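Local structure of sugar kinase (Agrobacterium tumefaciens, 2RBC) at residues C248-A253 / T257-T262; F209-A214 / E221-M226; T215-L220 / H231-Q236; I186-V191 / I277-F282. The protein is a putative sugar kinase of the pfkB (ribokinase) family that probably transfers the phosphoryl group of ATP to a carbohydrate hydroxyl. One frame throughout, in Å; residues are numbered along the deposited sequence. Where two conformers were deposited one is given.

Contact 1: C248-A253 / T257-T262; sequences CWWTEA and TVHFQT. With SO4 (sulfate ion), chain B.
The beta hairpin of strands 248-251 and 258-261, the antiparallel margin of the large and mostly parallel kinase sheet, sets Trp249 beside Phe260 on one face and Trp250 beside His259 on the other. Cys248 with Gln261 and Trp250 with His259 are hydrogen-bonded pairs, and Trp249 with Phe260 is the non-hydrogen-bonded pair between them. The bond from His259 N to Trp250 O is short, 2.7 Å, and almost straight at 176°.

On the Trp249 face the two aromatic side chains point the same way, and Phe260 CD1 hangs over the centre of the indole, 3.3 Å from Trp249 CE2. The ring planes are inclined obliquely, by 39°. Val258 CG1 reaches the indole edge, while Val223, Lys224 and Leu227 of helix 223-233 also pack against Trp249.

On the opposite face, Trp250 holds CG between its backbone N and carbonyl carbon (chi1 80°), which swings the indole toward the partner strand. There His259 CB forms a CH-pi contact, 3.4 Å from the centroid of the six-membered ring. In the indole plane, Trp250 NE1 donates to Glu252 OE2 (3.0 Å), whose companion OE1 bonds Ser292.

Gln261 NE2 gives bonds to Thr262 O (2.8 Å) and to O2 of a sulfate ion (2.6 Å), probably from the crystallisation liquor, while its OE1 accepts from Arg293 and Arg297. The chemistry thus divides by face: aromatic packing under a helix on one, and on the other an indole held among neighbours such as Phe238, with His259 CB over a face and Glu252 at its N-H.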
loop_
_atom_site.group_PDB
_atom_site.type_symbol
_atom_site.label_atom_id
_atom_site.label_comp_id
_atom_site.label_asym_id
_atom_site.label_seq_id
_atom_site.Cartn_x
_atom_site.Cartn_y
_atom_site.Cartn_z
ATOM N N CYS A 248 27.852 19.204 2.455
ATOM C CA CYS A 248 27.807 19.269 0.988
ATOM C C CYS A 248 29.127 19.844 0.458
ATOM O O CYS A 248 29.579 20.888 0.914
ATOM C CB CYS A 248 26.634 20.133 0.577
ATOM S SG CYS A 248 26.508 20.355 -1.181
ATOM N N TRP A 249 29.750 19.116 -0.465
ATOM C CA TRP A 249 30.956 19.543 -1.148
ATOM C C TRP A 249 30.606 19.924 -2.563
ATOM O O TRP A 249 29.769 19.280 -3.171
ATOM C CB TRP A 249 31.964 18.398 -1.215
ATOM C CG TRP A 249 32.651 18.118 0.081
ATOM C CD1 TRP A 249 33.870 18.580 0.466
ATOM C CD2 TRP A 249 32.164 17.318 1.160
ATOM N NE1 TRP A 249 34.177 18.112 1.712
ATOM C CE2 TRP A 249 33.157 17.318 2.155
ATOM C CE3 TRP A 249 30.994 16.573 1.364
ATOM C CZ2 TRP A 249 33.023 16.626 3.356
ATOM C CZ3 TRP A 249 30.863 15.856 2.576
ATOM C CH2 TRP A 249 31.867 15.910 3.555
ATOM N N TRP A 250 31.227 20.977 -3.093
ATOM C CA TRP A 250 30.940 21.354 -4.490
ATOM C C TRP A 250 32.103 22.059 -5.147
ATOM O O TRP A 250 33.016 22.580 -4.473
ATOM C CB TRP A 250 29.661 22.233 -4.600
ATOM C CG TRP A 250 29.833 23.719 -4.261
ATOM C CD1 TRP A 250 30.064 24.726 -5.133
ATOM C CD2 TRP A 250 29.736 24.320 -2.969
ATOM N NE1 TRP A 250 30.140 25.929 -4.469
ATOM C CE2 TRP A 250 29.930 25.706 -3.135
ATOM C CE3 TRP A 250 29.499 23.818 -1.674
ATOM C CZ2 TRP A 250 29.930 26.602 -2.055
ATOM C CZ3 TRP A 250 29.471 24.697 -0.615
ATOM C CH2 TRP A 250 29.679 26.084 -0.814
ATOM N N THR A 251 32.030 22.066 -6.479
ATOM C CA THR A 251 32.913 22.832 -7.337
ATOM C C THR A 251 32.069 23.675 -8.311
ATOM O O THR A 251 31.052 23.231 -8.866
ATOM C CB THR A 251 33.922 21.910 -8.115
ATOM O OG1 THR A 251 33.198 20.997 -8.936
ATOM C CG2 THR A 251 34.837 21.112 -7.188
ATOM N N GLU A 252 32.511 24.913 -8.512
ATOM C CA GLU A 252 31.906 25.800 -9.491
ATOM C C GLU A 252 32.346 25.429 -10.900
ATOM O O GLU A 252 33.403 24.806 -11.098
ATOM C CB GLU A 252 32.335 27.240 -9.227
ATOM C CG GLU A 252 32.099 27.730 -7.802
ATOM C CD GLU A 252 30.647 28.050 -7.501
ATOM O OE1 GLU A 252 29.809 28.096 -8.444
ATOM O OE2 GLU A 252 30.360 28.261 -6.296
ATOM N N ALA A 253 31.563 25.876 -11.886
ATOM C CA ALA A 253 31.966 25.817 -13.284
ATOM C C ALA A 253 33.326 26.449 -13.463
ATOM O O ALA A 253 33.616 27.449 -12.833
ATOM C CB ALA A 253 30.948 26.544 -14.167
ATOM N N THR A 257 38.562 24.403 -7.427
ATOM C CA THR A 257 38.471 24.613 -5.999
ATOM C C THR A 257 37.262 23.909 -5.407
ATOM O O THR A 257 36.135 24.124 -5.864
ATOM C CB THR A 257 38.383 26.103 -5.646
ATOM O OG1 THR A 257 39.472 26.790 -6.267
ATOM C CG2 THR A 257 38.442 26.271 -4.143
ATOM N N VAL A 258 37.512 23.042 -4.428
ATOM C CA VAL A 258 36.463 22.300 -3.731
ATOM C C VAL A 258 35.987 23.119 -2.520
ATOM O O VAL A 258 36.772 23.501 -1.667
ATOM C CB VAL A 258 36.928 20.867 -3.325
ATOM C CG1 VAL A 258 35.797 20.103 -2.566
ATOM C CG2 VAL A 258 37.365 20.074 -4.591
ATOM N N HIS A 259 34.689 23.406 -2.477
ATOM C CA HIS A 259 34.067 24.151 -1.371
ATOM C C HIS A 259 33.284 23.178 -0.552
ATOM O O HIS A 259 32.814 22.155 -1.052
ATOM C CB HIS A 259 33.128 25.232 -1.904
ATOM C CG HIS A 259 33.797 26.165 -2.846
ATOM N ND1 HIS A 259 34.746 27.077 -2.434
ATOM C CD2 HIS A 259 33.722 26.279 -4.189
ATOM C CE1 HIS A 259 35.202 27.731 -3.489
ATOM N NE2 HIS A 259 34.587 27.274 -4.564
ATOM N N PHE A 260 33.102 23.528 0.708
ATOM C CA PHE A 260 32.370 22.713 1.634
ATOM C C PHE A 260 31.444 23.595 2.473
ATOM O O PHE A 260 31.815 24.712 2.892
ATOM C CB PHE A 260 33.322 21.949 2.554
ATOM C CG PHE A 260 32.615 21.204 3.654
ATOM C CD1 PHE A 260 31.815 20.129 3.357
ATOM C CD2 PHE A 260 32.737 21.592 4.975
ATOM C CE1 PHE A 260 31.138 19.454 4.346
ATOM C CE2 PHE A 260 32.067 20.930 5.962
ATOM C CZ PHE A 260 31.265 19.858 5.651
ATOM N N GLN A 261 30.252 23.066 2.727
ATOM C CA GLN A 261 29.280 23.716 3.595
ATOM C C GLN A 261 28.685 22.693 4.549
ATOM O O GLN A 261 28.095 21.710 4.141
ATOM C CB GLN A 261 28.173 24.376 2.754
ATOM C CG GLN A 261 27.051 25.065 3.555
ATOM C CD GLN A 261 27.579 26.103 4.499
ATOM O OE1 GLN A 261 28.147 27.100 4.058
ATOM N NE2 GLN A 261 27.408 25.889 5.808
ATOM N N THR A 262 28.846 22.936 5.839
ATOM C CA THR A 262 28.264 22.062 6.831
ATOM C C THR A 262 26.761 22.312 6.856
ATOM O O THR A 262 26.293 23.368 6.421
ATOM C CB THR A 262 28.881 22.301 8.216
ATOM O OG1 THR A 262 28.579 21.197 9.069
ATOM C CG2 THR A 262 28.362 23.576 8.842
HETATM S S SO4 B . 28.801 27.745 8.266
HETATM O O1 SO4 B . 29.452 28.916 8.844
HETATM O O2 SO4 B . 28.759 27.866 6.817
HETATM O O3 SO4 B . 29.551 26.522 8.572
HETATM O O4 SO4 B . 27.443 27.699 8.803
HETATM O O HOH W 1 35.271 25.490 -7.818
#

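Contact 2: F209-A214 / E221-M226; sequences FSEPAA and ETVKDM
Ala214 and Met226, a selenomethionine in the crystal, make the close-packed end of this contact: Ala214 CB lies 3.5 Å from Met226 SE. The Met226 chain is extended beyond CG and brings its selenium to the neighbouring helix. Next to it Val223 presents CG2, the branch lying anti to its carbonyl carbon, to the flank of Glu211, 3.5 Å from Glu211 CD and 3.6 Å from Glu211 CG. Both Ala214 and Val223 also rest on Val241, so this side faces strand 238-242.

The polar side is looser, and no hydrogen bond passes directly between the segments. Water bridges them instead. One molecule donates to Glu211 OE2 (3.2 Å) and to Glu221 O (2.9 Å). A second accepts from Val223 N (2.9 Å) and makes only a weak bond to Glu211 OE2. The glutamate therefore serves both halves, its aliphatic part meeting valine and its carboxylate meeting water near the exposed Glu221.

Ser210 OG caps helix 211-218, accepting from Ala213 N at a long 3.3 Å. Helices 211-218 and 223-233 together form the connection between the adjacent parallel strands 206-210 and 238-242, a beta-alpha-beta crossover with two helices in its link, within the alpha/beta domain of a pfkB kinase.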
loop_
_atom_site.group_PDB
_atom_site.type_symbol
_atom_site.label_atom_id
_atom_site.label_comp_id
_atom_site.label_asym_id
_atom_site.label_seq_id
_atom_site.Cartn_x
_atom_site.Cartn_y
_atom_site.Cartn_z
ATOM N N PHE A 209 24.694 15.456 -6.995
ATOM C CA PHE A 209 24.729 14.007 -6.803
ATOM C C PHE A 209 24.483 13.657 -5.322
ATOM O O PHE A 209 24.913 14.384 -4.423
ATOM C CB PHE A 209 26.117 13.422 -7.160
ATOM C CG PHE A 209 26.490 13.512 -8.613
ATOM C CD1 PHE A 209 25.960 12.606 -9.548
ATOM C CD2 PHE A 209 27.455 14.440 -9.044
ATOM C CE1 PHE A 209 26.363 12.652 -10.888
ATOM C CE2 PHE A 209 27.858 14.516 -10.376
ATOM C CZ PHE A 209 27.313 13.627 -11.313
ATOM N N SER A 210 23.812 12.522 -5.078
ATOM C CA SER A 210 23.730 11.956 -3.747
ATOM C C SER A 210 25.042 11.232 -3.542
ATOM O O SER A 210 25.710 10.851 -4.513
ATOM C CB SER A 210 22.577 10.941 -3.669
ATOM O OG SER A 210 22.794 9.905 -4.603
ATOM N N GLU A 211 25.421 11.020 -2.293
ATOM C CA GLU A 211 26.641 10.269 -2.043
ATOM C C GLU A 211 26.709 8.871 -2.746
ATOM O O GLU A 211 27.703 8.514 -3.402
ATOM C CB GLU A 211 26.860 10.166 -0.535
ATOM C CG GLU A 211 28.025 9.278 -0.192
ATOM C CD GLU A 211 28.457 9.427 1.257
ATOM O OE1 GLU A 211 27.809 10.174 2.023
ATOM O OE2 GLU A 211 29.466 8.773 1.597
ATOM N N PRO A 212 25.659 8.066 -2.619
ATOM C CA PRO A 212 25.690 6.792 -3.321
ATOM C C PRO A 212 25.841 6.881 -4.838
ATOM O O PRO A 212 26.529 6.054 -5.435
ATOM C CB PRO A 212 24.345 6.163 -2.974
ATOM C CG PRO A 212 23.815 6.903 -1.884
ATOM C CD PRO A 212 24.426 8.240 -1.845
ATOM N N ALA A 213 25.220 7.869 -5.479
ATOM C CA ALA A 213 25.347 7.997 -6.938
ATOM C C ALA A 213 26.791 8.362 -7.327
ATOM O O ALA A 213 27.388 7.768 -8.238
ATOM C CB ALA A 213 24.369 9.079 -7.447
ATOM N N ALA A 214 27.353 9.332 -6.604
ATOM C CA ALA A 214 28.715 9.780 -6.842
ATOM C C ALA A 214 29.727 8.669 -6.588
ATOM O O ALA A 214 30.724 8.561 -7.314
ATOM C CB ALA A 214 29.015 10.982 -5.998
ATOM N N GLU A 221 35.469 6.277 -2.341
ATOM C CA GLU A 221 34.749 6.014 -1.103
ATOM C C GLU A 221 34.355 7.291 -0.363
ATOM O O GLU A 221 33.276 7.363 0.190
ATOM C CB GLU A 221 35.619 5.142 -0.216
ATOM C CG GLU A 221 34.933 4.598 1.025
ATOM C CD GLU A 221 35.916 3.799 1.905
ATOM O OE1 GLU A 221 37.028 3.428 1.408
ATOM O OE2 GLU A 221 35.570 3.549 3.097
ATOM N N THR A 222 35.233 8.282 -0.361
ATOM C CA THR A 222 35.061 9.472 0.462
ATOM C C THR A 222 34.633 10.635 -0.408
ATOM O O THR A 222 35.253 10.894 -1.428
ATOM C CB THR A 222 36.370 9.812 1.149
ATOM O OG1 THR A 222 36.722 8.733 2.032
ATOM C CG2 THR A 222 36.249 11.096 1.930
ATOM N N VAL A 223 33.590 11.336 0.014
ATOM C CA VAL A 223 32.949 12.318 -0.822
ATOM C C VAL A 223 33.911 13.413 -1.267
ATOM O O VAL A 223 33.938 13.739 -2.449
ATOM C CB VAL A 223 31.692 12.927 -0.165
ATOM C CG1 VAL A 223 31.300 14.171 -0.894
ATOM C CG2 VAL A 223 30.560 11.888 -0.174
ATOM N N LYS A 224 34.755 13.908 -0.362
ATOM C CA LYS A 224 35.667 14.991 -0.739
ATOM C C LYS A 224 36.602 14.582 -1.876
ATOM O O LYS A 224 37.051 15.446 -2.630
ATOM C CB LYS A 224 36.526 15.459 0.443
ATOM C CG LYS A 224 37.421 14.389 0.994
ATOM C CD LYS A 224 38.710 14.909 1.601
ATOM C CE LYS A 224 39.652 13.707 2.055
ATOM N NZ LYS A 224 40.834 13.497 1.122
ATOM N N ASP A 225 36.926 13.283 -1.951
ATOM C CA ASP A 225 37.782 12.734 -3.011
ATOM C C ASP A 225 37.063 12.589 -4.350
ATOM O O ASP A 225 37.694 12.356 -5.379
ATOM C CB ASP A 225 38.268 11.348 -2.639
ATOM C CG ASP A 225 39.256 11.360 -1.486
ATOM O OD1 ASP A 225 39.966 12.388 -1.277
ATOM O OD2 ASP A 225 39.334 10.308 -0.836
HETATM N N MSE A 226 35.751 12.694 -4.336
HETATM C CA MSE A 226 34.983 12.522 -5.564
HETATM C C MSE A 226 34.894 13.817 -6.362
HETATM O O MSE A 226 34.793 13.786 -7.570
HETATM C CB MSE A 226 33.589 12.009 -5.245
HETATM C CG MSE A 226 33.614 10.691 -4.517
HETATM SE SE MSE A 226 31.811 10.226 -3.958
HETATM C CE MSE A 226 32.325 8.787 -2.712
HETATM O O HOH W 2 30.589 6.471 -0.383
HETATM O O HOH W 3 32.318 10.547 2.525
#

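Contact 3: T215-L220 / H231-Q236; sequences TRLTGL and HARYPQ. With SO4 (sulfate ion), chain E.
Arg233 spans the gap between two helix ends to reach the carbonyl of Leu217, and its path can be traced atom by atom. CB lies over the centre of the ring of the next residue, Tyr234, 3.8 Å above its plane. From CG to NE the chain is extended, with CG anti to the carbonyl carbon (chi1 -71°). CZ then carries the guanidinium to the end of helix 211-218 with its edge turned to Leu217 O.

Arg233 NH1 makes the direct bond, 3.0 Å to Leu217 O and nearly straight at 171°. The acceptor lies in the guanidinium plane, yet the donor stands 56° out of the carbonyl plane, so it does not follow a lone pair. The indirect route runs from Arg233 NH2, which donates to a water oxygen 3.0 Å away. That water in turn donates to Leu217 O at 3.2 Å. One carbonyl near the helix terminus is thus held by one direct bond and one water-mediated link from the same arginine.

Just beyond, Gly219 leaves the helix with positive phi, and Thr218 OG1, also bonded to Ala214 O, accepts from Leu220 N in an ST turn. Arg216 NH1 donates to sulfate O4 (3.2 Å), an ion also bonded by Val194 N and probably from the crystallisation liquor. Around this surface bridge, Thr218 rests on Leu230 of helix 223-233, Leu217 touches Glu198 of helix 194-200, and Tyr234 packs on Ala201, just past that helix.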
loop_
_atom_site.group_PDB
_atom_site.type_symbol
_atom_site.label_atom_id
_atom_site.label_comp_id
_atom_site.label_asym_id
_atom_site.label_seq_id
_atom_site.Cartn_x
_atom_site.Cartn_y
_atom_site.Cartn_z
ATOM N N THR A 215 29.459 7.851 -5.570
ATOM C CA THR A 215 30.294 6.690 -5.245
ATOM C C THR A 215 30.324 5.741 -6.426
ATOM O O THR A 215 31.372 5.274 -6.829
ATOM C CB THR A 215 29.737 5.960 -4.003
ATOM O OG1 THR A 215 29.649 6.884 -2.894
ATOM C CG2 THR A 215 30.589 4.791 -3.642
ATOM N N ARG A 216 29.152 5.460 -6.979
ATOM C CA ARG A 216 29.083 4.545 -8.088
ATOM C C ARG A 216 29.775 5.084 -9.311
ATOM O O ARG A 216 30.464 4.347 -10.015
ATOM C CB ARG A 216 27.632 4.217 -8.463
ATOM C CG ARG A 216 27.606 3.135 -9.553
ATOM C CD ARG A 216 26.201 2.715 -10.037
ATOM N NE ARG A 216 25.310 2.325 -8.948
ATOM C CZ ARG A 216 24.056 1.899 -9.121
ATOM N NH1 ARG A 216 23.533 1.792 -10.341
ATOM N NH2 ARG A 216 23.322 1.582 -8.063
ATOM N N LEU A 217 29.589 6.374 -9.568
ATOM C CA LEU A 217 30.117 6.988 -10.777
ATOM C C LEU A 217 31.644 7.090 -10.765
ATOM O O LEU A 217 32.273 6.938 -11.814
ATOM C CB LEU A 217 29.453 8.369 -11.009
ATOM C CG LEU A 217 29.594 9.041 -12.381
ATOM C CD1 LEU A 217 29.090 8.151 -13.539
ATOM C CD2 LEU A 217 28.844 10.369 -12.362
ATOM N N THR A 218 32.230 7.343 -9.591
ATOM C CA THR A 218 33.666 7.581 -9.452
ATOM C C THR A 218 34.393 6.372 -8.981
ATOM O O THR A 218 35.603 6.242 -9.177
ATOM C CB THR A 218 33.986 8.702 -8.431
ATOM O OG1 THR A 218 33.648 8.271 -7.091
ATOM C CG2 THR A 218 33.261 9.990 -8.807
ATOM N N GLY A 219 33.660 5.484 -8.334
ATOM C CA GLY A 219 34.257 4.337 -7.701
ATOM C C GLY A 219 35.149 4.672 -6.512
ATOM O O GLY A 219 35.990 3.844 -6.140
ATOM N N LEU A 220 34.979 5.856 -5.916
ATOM C CA LEU A 220 35.737 6.237 -4.727
ATOM C C LEU A 220 34.853 6.194 -3.501
ATOM O O LEU A 220 33.638 6.116 -3.589
ATOM C CB LEU A 220 36.352 7.630 -4.880
ATOM C CG LEU A 220 37.268 7.804 -6.095
ATOM C CD1 LEU A 220 37.783 9.216 -6.188
ATOM C CD2 LEU A 220 38.421 6.829 -6.068
ATOM N N HIS A 231 34.690 17.111 -11.134
ATOM C CA HIS A 231 34.981 18.371 -11.775
ATOM C C HIS A 231 35.760 18.188 -13.098
ATOM O O HIS A 231 35.459 18.804 -14.102
ATOM C CB HIS A 231 35.778 19.304 -10.876
ATOM C CG HIS A 231 36.283 20.503 -11.618
ATOM N ND1 HIS A 231 35.439 21.507 -12.043
ATOM C CD2 HIS A 231 37.504 20.794 -12.122
ATOM C CE1 HIS A 231 36.136 22.396 -12.724
ATOM N NE2 HIS A 231 37.395 21.996 -12.772
ATOM N N ALA A 232 36.779 17.344 -13.063
ATOM C CA ALA A 232 37.628 17.110 -14.208
ATOM C C ALA A 232 36.815 16.527 -15.348
ATOM O O ALA A 232 37.054 16.876 -16.489
ATOM C CB ALA A 232 38.802 16.198 -13.857
ATOM N N ARG A 233 35.871 15.643 -15.040
ATOM C CA ARG A 233 35.008 15.035 -16.050
ATOM C C ARG A 233 34.021 16.031 -16.695
ATOM O O ARG A 233 33.717 15.919 -17.869
ATOM C CB ARG A 233 34.234 13.857 -15.469
ATOM C CG ARG A 233 35.095 12.666 -15.200
ATOM C CD ARG A 233 34.239 11.526 -14.702
ATOM N NE ARG A 233 35.074 10.429 -14.240
ATOM C CZ ARG A 233 34.598 9.342 -13.644
ATOM N NH1 ARG A 233 33.300 9.227 -13.407
ATOM N NH2 ARG A 233 35.430 8.400 -13.244
ATOM N N TYR A 234 33.532 16.958 -15.895
ATOM C CA TYR A 234 32.501 17.926 -16.266
ATOM C C TYR A 234 32.937 19.354 -15.867
ATOM O O TYR A 234 32.288 20.005 -15.039
ATOM C CB TYR A 234 31.210 17.570 -15.549
ATOM C CG TYR A 234 30.796 16.145 -15.707
ATOM C CD1 TYR A 234 30.499 15.619 -16.952
ATOM C CD2 TYR A 234 30.724 15.305 -14.601
ATOM C CE1 TYR A 234 30.140 14.277 -17.098
ATOM C CE2 TYR A 234 30.363 13.993 -14.728
ATOM C CZ TYR A 234 30.056 13.482 -15.974
ATOM O OH TYR A 234 29.691 12.162 -16.069
ATOM N N PRO A 235 34.075 19.825 -16.409
ATOM C CA PRO A 235 34.715 21.009 -15.847
ATOM C C PRO A 235 33.956 22.331 -16.014
ATOM O O PRO A 235 34.222 23.276 -15.295
ATOM C CB PRO A 235 36.070 21.055 -16.580
ATOM C CG PRO A 235 35.805 20.393 -17.875
ATOM C CD PRO A 235 34.868 19.262 -17.519
ATOM N N GLN A 236 33.019 22.367 -16.945
ATOM C CA GLN A 236 32.202 23.551 -17.212
ATOM C C GLN A 236 30.847 23.495 -16.492
ATOM O O GLN A 236 29.982 24.340 -16.730
ATOM C CB GLN A 236 31.979 23.622 -18.728
ATOM C CG GLN A 236 31.252 24.830 -19.274
ATOM C CD GLN A 236 30.662 24.573 -20.697
ATOM O OE1 GLN A 236 30.033 23.514 -20.981
ATOM N NE2 GLN A 236 30.894 25.529 -21.592
HETATM S S SO4 E . 25.422 -0.034 -13.065
HETATM O O1 SO4 E . 26.635 -0.524 -12.410
HETATM O O2 SO4 E . 25.452 -0.329 -14.498
HETATM O O3 SO4 E . 24.233 -0.632 -12.452
HETATM O O4 SO4 E . 25.382 1.408 -12.901
HETATM O O HOH W 4 35.049 5.518 -12.701
#

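Contact 4: I186-V191 / I277-F282; sequences ILDGDV and IFHGTF
A carboxylate standing above an imidazole, beyond its ND1-CE1 side instead of in its plane, is the striking feature here. Asp188 OD1 comes within 3.0 Å of His279 CE1, a carbon, while the same oxygen lies 3.4 Å from His279 ND1 at an angle too poor for a hydrogen bond. The two side chains meet at about a right angle, and the carboxylate and ring planes are 42° apart.

Asp188 places CG anti to its own backbone N (chi1 168°), which sends the carboxylate from the strand toward the helix. Its CB lies over one face of the imidazole, 4.2 Å from the ring centroid in a CH-pi contact. A water lies 2.7 Å from Asp188 OD2, to which it probably donates, and 3.1 Å from His279 ND1, in the plane of the ring.

Away from this polar pair the contact is apolar. Ile186 CG2 meets the edge of the Phe282 ring, 4.4 Å from Phe282 CD2, and Phe282 continues onto the ring of Phe238. His279 itself is wedged against Leu162 and Val208, from the strands that flank strand 185-189.

Helix 274-287 starts within a DTLAAGD sequence, resembling the DTxGAGD signature that in pfkB relatives forms the anion hole of phosphoryl transfer. Where this helix docks on the central sheet, the chemistry implies that the buried aspartate and histidine do not pair in plane but are probably linked through a water, which lies in the ring plane between Asp188 OD2 and His279 ND1.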
loop_
_atom_site.group_PDB
_atom_site.type_symbol
_atom_site.label_atom_id
_atom_site.label_comp_id
_atom_site.label_asym_id
_atom_site.label_seq_id
_atom_site.Cartn_x
_atom_site.Cartn_y
_atom_site.Cartn_z
ATOM N N ILE A 186 19.221 21.618 -14.188
ATOM C CA ILE A 186 19.749 20.968 -12.982
ATOM C C ILE A 186 19.418 19.484 -12.992
ATOM O O ILE A 186 18.275 19.082 -13.226
ATOM C CB ILE A 186 19.239 21.689 -11.702
ATOM C CG1 ILE A 186 19.614 23.198 -11.773
ATOM C CG2 ILE A 186 19.851 21.077 -10.456
ATOM C CD1 ILE A 186 18.711 24.094 -11.086
ATOM N N LEU A 187 20.440 18.665 -12.750
ATOM C CA LEU A 187 20.280 17.236 -12.653
ATOM C C LEU A 187 20.376 16.820 -11.205
ATOM O O LEU A 187 21.372 17.085 -10.572
ATOM C CB LEU A 187 21.346 16.509 -13.475
ATOM C CG LEU A 187 21.360 14.967 -13.379
ATOM C CD1 LEU A 187 20.076 14.298 -13.895
ATOM C CD2 LEU A 187 22.595 14.375 -14.082
ATOM N N ASP A 188 19.324 16.157 -10.719
ATOM C CA ASP A 188 19.322 15.406 -9.474
ATOM C C ASP A 188 19.955 14.076 -9.838
ATOM O O ASP A 188 19.345 13.246 -10.491
ATOM C CB ASP A 188 17.879 15.228 -8.986
ATOM C CG ASP A 188 17.746 14.224 -7.847
ATOM O OD1 ASP A 188 18.782 13.739 -7.300
ATOM O OD2 ASP A 188 16.577 13.948 -7.482
ATOM N N GLY A 189 21.220 13.923 -9.488
ATOM C CA GLY A 189 21.987 12.763 -9.881
ATOM C C GLY A 189 21.938 11.770 -8.748
ATOM O O GLY A 189 22.876 11.661 -7.939
ATOM N N ASP A 190 20.822 11.072 -8.667
ATOM C CA ASP A 190 20.655 10.005 -7.693
ATOM C C ASP A 190 20.927 8.639 -8.328
ATOM O O ASP A 190 21.223 8.528 -9.489
ATOM C CB ASP A 190 19.249 10.042 -7.125
ATOM C CG ASP A 190 19.174 9.598 -5.683
ATOM O OD1 ASP A 190 20.057 8.844 -5.178
ATOM O OD2 ASP A 190 18.237 10.091 -5.028
ATOM N N VAL A 191 20.830 7.604 -7.512
ATOM C CA VAL A 191 21.196 6.260 -7.908
ATOM C C VAL A 191 20.407 5.816 -9.123
ATOM O O VAL A 191 19.192 6.015 -9.228
ATOM C CB VAL A 191 21.024 5.298 -6.716
ATOM C CG1 VAL A 191 21.180 3.904 -7.168
ATOM C CG2 VAL A 191 22.065 5.644 -5.633
ATOM N N ILE A 277 13.886 17.782 -1.143
ATOM C CA ILE A 277 13.665 19.126 -0.643
ATOM C C ILE A 277 14.901 19.969 -0.946
ATOM O O ILE A 277 14.775 21.143 -1.323
ATOM C CB ILE A 277 13.296 19.120 0.865
ATOM C CG1 ILE A 277 11.792 18.878 1.087
ATOM C CG2 ILE A 277 13.679 20.467 1.536
ATOM C CD1 ILE A 277 11.095 17.733 0.266
ATOM N N PHE A 278 16.090 19.395 -0.748
ATOM C CA PHE A 278 17.348 20.058 -1.096
ATOM C C PHE A 278 17.347 20.483 -2.557
ATOM O O PHE A 278 17.602 21.627 -2.852
ATOM C CB PHE A 278 18.589 19.164 -0.801
ATOM C CG PHE A 278 19.947 19.859 -0.980
ATOM C CD1 PHE A 278 20.451 20.142 -2.250
ATOM C CD2 PHE A 278 20.734 20.200 0.137
ATOM C CE1 PHE A 278 21.671 20.792 -2.405
ATOM C CE2 PHE A 278 21.980 20.846 -0.004
ATOM C CZ PHE A 278 22.445 21.145 -1.268
ATOM N N HIS A 279 17.054 19.550 -3.460
ATOM C CA HIS A 279 17.138 19.825 -4.904
ATOM C C HIS A 279 16.163 20.887 -5.391
ATOM O O HIS A 279 16.515 21.755 -6.201
ATOM C CB HIS A 279 16.921 18.528 -5.691
ATOM C CG HIS A 279 17.941 17.487 -5.381
ATOM N ND1 HIS A 279 17.625 16.155 -5.253
ATOM C CD2 HIS A 279 19.264 17.589 -5.113
ATOM C CE1 HIS A 279 18.716 15.479 -4.906
ATOM N NE2 HIS A 279 19.725 16.323 -4.825
ATOM N N GLY A 280 14.936 20.811 -4.909
ATOM C CA GLY A 280 13.919 21.771 -5.279
ATOM C C GLY A 280 14.301 23.161 -4.785
ATOM O O GLY A 280 14.134 24.122 -5.513
ATOM N N THR A 281 14.787 23.270 -3.546
ATOM C CA THR A 281 15.222 24.563 -2.996
ATOM C C THR A 281 16.370 25.109 -3.827
ATOM O O THR A 281 16.424 26.301 -4.152
ATOM C CB THR A 281 15.654 24.399 -1.491
ATOM O OG1 THR A 281 14.536 23.916 -0.716
ATOM C CG2 THR A 281 16.113 25.718 -0.903
ATOM N N PHE A 282 17.287 24.223 -4.198
ATOM C CA PHE A 282 18.468 24.607 -4.925
ATOM C C PHE A 282 18.104 25.092 -6.310
ATOM O O PHE A 282 18.628 26.071 -6.784
ATOM C CB PHE A 282 19.456 23.438 -4.994
ATOM C CG PHE A 282 20.752 23.816 -5.636
ATOM C CD1 PHE A 282 21.748 24.422 -4.890
ATOM C CD2 PHE A 282 20.958 23.599 -6.993
ATOM C CE1 PHE A 282 22.932 24.823 -5.479
ATOM C CE2 PHE A 282 22.162 23.988 -7.591
ATOM C CZ PHE A 282 23.143 24.604 -6.827
HETATM O O HOH W 5 14.813 15.679 -6.386
#

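How the contacts relate
Contact 4 is the core member, all its touching residues buried and its centre about 4 Å from that of the chain; the others lie on one flank, their centres about 17 to 20 Å from it. Contacts 2 and 3 hold the same two helices, 211-218 and 223-233, with Met226 packed against Thr215 and Thr218 between them. Contact 1 extends the sheet beside that pair, and contacts 1 and 2 meet where the hairpin faces helix 223-233. Contact 2 adjoins contact 4 where Ser210 OG and Asp190 OD1 probably bond. Chemistry follows place: backbone ladder and aromatics in the hairpin, apolar packing with a watered rim, an arginine bridge near the surface, and a water-linked polar pair in the buried core.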